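Local coordinates for protein citrate synthase (Metallosphaera sedula, PDB 6ABX) that probably catalyses the condensation of oxaloacetate with acetyl-CoA and water to give citrate and CoA, a step of the tricarboxylic acid cycle, at residues Leu104-Glu109 with Asp197-Val202. Residues are numbered along the deposited sequence; the frame is centred on the assembly and turned at random.
Sequences LEDRSE and DIYSSV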
ATOM      1  N   LEU A 104      -8.422 -10.384  -4.477  1.00 15.17           N
ATOM      2  CA  LEU A 104      -8.396 -11.761  -4.059  1.00 16.30           C
ATOM      3  C   LEU A 104      -9.346 -12.571  -4.934  1.00 16.05           C
ATOM      4  O   LEU A 104      -8.995 -13.653  -5.374  1.00 18.14           O
ATOM      5  CB  LEU A 104      -8.809 -11.827  -2.589  1.00 17.16           C
ATOM      6  CG  LEU A 104      -9.040 -13.218  -1.989  1.00 20.59           C
ATOM      7  CD1 LEU A 104      -7.840 -14.100  -2.103  1.00 22.56           C
ATOM      8  CD2 LEU A 104      -9.418 -13.085  -0.519  1.00 21.87           C
ATOM      9  N   GLU A 105     -10.497 -11.973  -5.264  1.00 15.75           N
ATOM     10  CA  GLU A 105     -11.553 -12.653  -6.000  1.00 17.34           C
ATOM     11  C   GLU A 105     -11.247 -12.701  -7.512  1.00 20.63           C
ATOM     12  O   GLU A 105     -11.873 -13.496  -8.194  1.00 21.94           O
ATOM     13  CB  GLU A 105     -12.924 -12.014  -5.687  1.00 17.91           C
ATOM     14  CG  GLU A 105     -13.420 -12.266  -4.271  1.00 20.51           C
ATOM     15  CD  GLU A 105     -14.546 -11.394  -3.685  1.00 25.51           C
ATOM     16  OE1 GLU A 105     -15.224 -10.718  -4.462  1.00 25.97           O
ATOM     17  OE2 GLU A 105     -14.746 -11.386  -2.411  1.00 25.80           O
ATOM     18  N   ASP A 106     -10.337 -11.868  -8.047  1.00 19.02           N
ATOM     19  CA  ASP A 106     -10.079 -11.816  -9.453  1.00 21.06           C
ATOM     20  C   ASP A 106      -8.854 -12.670  -9.792  1.00 25.73           C
ATOM     21  O   ASP A 106      -7.729 -12.220  -9.721  1.00 24.72           O
ATOM     22  CB  ASP A 106      -9.960 -10.371  -9.947  1.00 19.32           C
ATOM     23  CG  ASP A 106      -9.756 -10.229 -11.439  1.00 20.56           C
ATOM     24  OD1 ASP A 106      -9.658 -11.287 -12.103  1.00 21.94           O
ATOM     25  OD2 ASP A 106      -9.659  -9.054 -11.929  1.00 18.26           O
ATOM     26  N   ARG A 107      -9.135 -13.870 -10.309  1.00 33.09           N
ATOM     27  CA  ARG A 107      -8.108 -14.873 -10.550  1.00 39.77           C
ATOM     28  C   ARG A 107      -7.558 -14.751 -11.978  1.00 42.32           C
ATOM     29  O   ARG A 107      -6.628 -15.482 -12.314  1.00 47.35           O
ATOM     30  CB  ARG A 107      -8.679 -16.258 -10.222  1.00 46.23           C
ATOM     31  CG  ARG A 107      -9.090 -16.391  -8.758  1.00 50.30           C
ATOM     32  CD  ARG A 107      -9.128 -17.808  -8.208  1.00 53.42           C
ATOM     33  NE  ARG A 107     -10.365 -18.525  -8.525  1.00 56.91           N
ATOM     34  CZ  ARG A 107     -11.551 -18.302  -7.956  1.00 57.82           C
ATOM     35  NH1 ARG A 107     -11.738 -17.237  -7.194  1.00 56.21           N
ATOM     36  NH2 ARG A 107     -12.546 -19.148  -8.148  1.00 60.09           N
ATOM     37  N   SER A 108      -8.076 -13.813 -12.786  1.00 36.86           N
ATOM     38  CA  SER A 108      -7.572 -13.604 -14.168  1.00 35.95           C
ATOM     39  C   SER A 108      -6.124 -13.085 -14.114  1.00 40.19           C
ATOM     40  O   SER A 108      -5.716 -12.487 -13.099  1.00 41.84           O
ATOM     41  CB  SER A 108      -8.460 -12.684 -14.926  1.00 36.00           C
ATOM     42  OG  SER A 108      -8.326 -11.370 -14.408  1.00 31.30           O
ATOM     43  N   GLU A 109      -5.362 -13.308 -15.198  1.00 42.30           N
ATOM     44  CA  GLU A 109      -3.929 -12.892 -15.287  1.00 43.41           C
ATOM     45  C   GLU A 109      -3.758 -11.684 -16.222  1.00 38.67           C
ATOM     46  O   GLU A 109      -4.476 -11.553 -17.222  1.00 38.39           O
ATOM     47  CB  GLU A 109      -3.050 -14.038 -15.795  1.00 52.44           C
ATOM     48  CG  GLU A 109      -1.571 -13.854 -15.481  1.00 59.63           C
ATOM     49  CD  GLU A 109      -1.276 -13.438 -14.043  1.00 63.60           C
ATOM     50  OE1 GLU A 109      -0.931 -14.328 -13.233  1.00 67.41           O
ATOM     51  OE2 GLU A 109      -1.389 -12.216 -13.730  1.00 63.93           O
ATOM     52  N   ASP A 197       0.660  -7.132  -8.125  1.00 13.33           N
ATOM     53  CA  ASP A 197      -0.488  -6.910  -9.035  1.00 14.20           C
ATOM     54  C   ASP A 197      -1.114  -5.522  -8.824  1.00 13.01           C
ATOM     55  O   ASP A 197      -0.880  -4.851  -7.842  1.00 12.01           O
ATOM     56  CB  ASP A 197      -1.508  -7.998  -8.765  1.00 14.12           C
ATOM     57  CG  ASP A 197      -2.094  -7.897  -7.377  1.00 16.33           C
ATOM     58  OD1 ASP A 197      -1.426  -8.359  -6.430  1.00 15.33           O
ATOM     59  OD2 ASP A 197      -3.213  -7.333  -7.243  1.00 16.40           O
ATOM     60  N   ILE A 198      -1.965  -5.116  -9.786  1.00 13.35           N
ATOM     61  CA  ILE A 198      -2.509  -3.776  -9.798  1.00 12.11           C
ATOM     62  C   ILE A 198      -3.489  -3.552  -8.640  1.00 12.54           C
ATOM     63  O   ILE A 198      -3.568  -2.416  -8.111  1.00 12.08           O
ATOM     64  CB  ILE A 198      -3.172  -3.463 -11.166  1.00 13.20           C
ATOM     65  CG1 ILE A 198      -3.520  -1.989 -11.334  1.00 13.10           C
ATOM     66  CG2 ILE A 198      -4.379  -4.335 -11.470  1.00 13.44           C
ATOM     67  CD1 ILE A 198      -2.348  -1.054 -11.275  1.00 13.99           C
ATOM     68  N   TYR A 199      -4.211  -4.577  -8.196  1.00 12.19           N
ATOM     69  CA  TYR A 199      -5.069  -4.417  -6.991  1.00 12.46           C
ATOM     70  C   TYR A 199      -4.231  -4.124  -5.755  1.00 13.64           C
ATOM     71  O   TYR A 199      -4.607  -3.235  -4.971  1.00 11.98           O
ATOM     72  CB  TYR A 199      -5.990  -5.612  -6.752  1.00 13.92           C
ATOM     73  CG  TYR A 199      -7.062  -5.867  -7.779  1.00 13.10           C
ATOM     74  CD1 TYR A 199      -8.297  -5.234  -7.734  1.00 13.05           C
ATOM     75  CD2 TYR A 199      -6.849  -6.778  -8.807  1.00 14.33           C
ATOM     76  CE1 TYR A 199      -9.311  -5.542  -8.633  1.00 13.37           C
ATOM     77  CE2 TYR A 199      -7.848  -7.098  -9.706  1.00 14.00           C
ATOM     78  CZ  TYR A 199      -9.086  -6.484  -9.627  1.00 15.16           C
ATOM     79  OH  TYR A 199     -10.058  -6.833 -10.528  1.00 16.36           O
ATOM     80  N   SER A 200      -3.113  -4.846  -5.563  1.00 12.99           N
ATOM     81  CA  SER A 200      -2.167  -4.569  -4.464  1.00 12.47           C
ATOM     82  C   SER A 200      -1.711  -3.113  -4.511  1.00 11.50           C
ATOM     83  O   SER A 200      -1.689  -2.418  -3.482  1.00 11.56           O
ATOM     84  CB  SER A 200      -0.982  -5.495  -4.545  1.00 12.86           C
ATOM     85  OG  SER A 200      -1.348  -6.827  -4.236  1.00 14.54           O
ATOM     86  N   SER A 201      -1.408  -2.623  -5.724  1.00 10.81           N
ATOM     87  CA  SER A 201      -0.996  -1.178  -5.888  1.00 11.60           C
ATOM     88  C   SER A 201      -2.077  -0.236  -5.364  1.00 10.72           C
ATOM     89  O   SER A 201      -1.784   0.698  -4.580  1.00 11.68           O
ATOM     90  CB  SER A 201      -0.648  -0.812  -7.315  1.00 12.86           C
ATOM     91  OG  SER A 201       0.507  -1.493  -7.671  1.00 16.68           O
ATOM     92  N   VAL A 202      -3.303  -0.435  -5.851  1.00 10.02           N
ATOM     93  CA  VAL A 202      -4.402   0.415  -5.510  1.00 10.97           C
ATOM     94  C   VAL A 202      -4.714   0.327  -4.011  1.00 10.04           C
ATOM     95  O   VAL A 202      -5.011   1.355  -3.398  1.00 12.51           O
ATOM     96  CB  VAL A 202      -5.645   0.177  -6.376  1.00 10.44           C
ATOM     97  CG1 VAL A 202      -6.916   0.876  -5.844  1.00  9.66           C
ATOM     98  CG2 VAL A 202      -5.373   0.595  -7.818  1.00 11.14           C
TER
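Y199 and D106 meet through one hydrogen bond. The phenol OH of Y199 donates to OD2 of D106 at 2.7 Å. OD2 accepts with its anti lone pair, the one facing away from OD1. OD2 lies at the edge of the ring, near its plane, and is 3.5 Å from CE2 of Y199. Carboxylate and ring planes stand 77° apart. CB of D106 also packs beside the hydroxyl, 3.6 Å from OH of Y199. CG of D106 is anti to the backbone N (chi1 -177°), which carries the carboxylate across to the tyrosine.

The other oxygen of D106 is held within its own loop. OD1 accepts from OG of S108 at 2.7 Å and from N of S108 at 3.1 Å, both from the same face of the carboxylate. The bond from the S108 backbone N to the D106 side chain closes an Asx turn just after helix 91-105. Across the contact, Y199 stands in the first turn of helix 198-209. D197 is the N-cap of that helix: its OD2 accepts from N of S200 at 3.0 Å, and its OD1 from OG of S200. OD1 of D197 also forms a salt bridge with K210 of the second subunit. K115 of helix 112-134 touches both D106 and Y199.

With an alanine in place of D106, the Y199 hydroxyl would probably lose its acceptor here, and S108 N and OG the oxygen that closes the Asx turn. The contact is structural packing, remote from the oxaloacetate and acetyl-CoA binding residues. One carboxylate ties the loop that follows helix 91-105 to the first turn of helix 198-209: OD2 accepts the phenol hydrogen bond, while OD1 holds the turn.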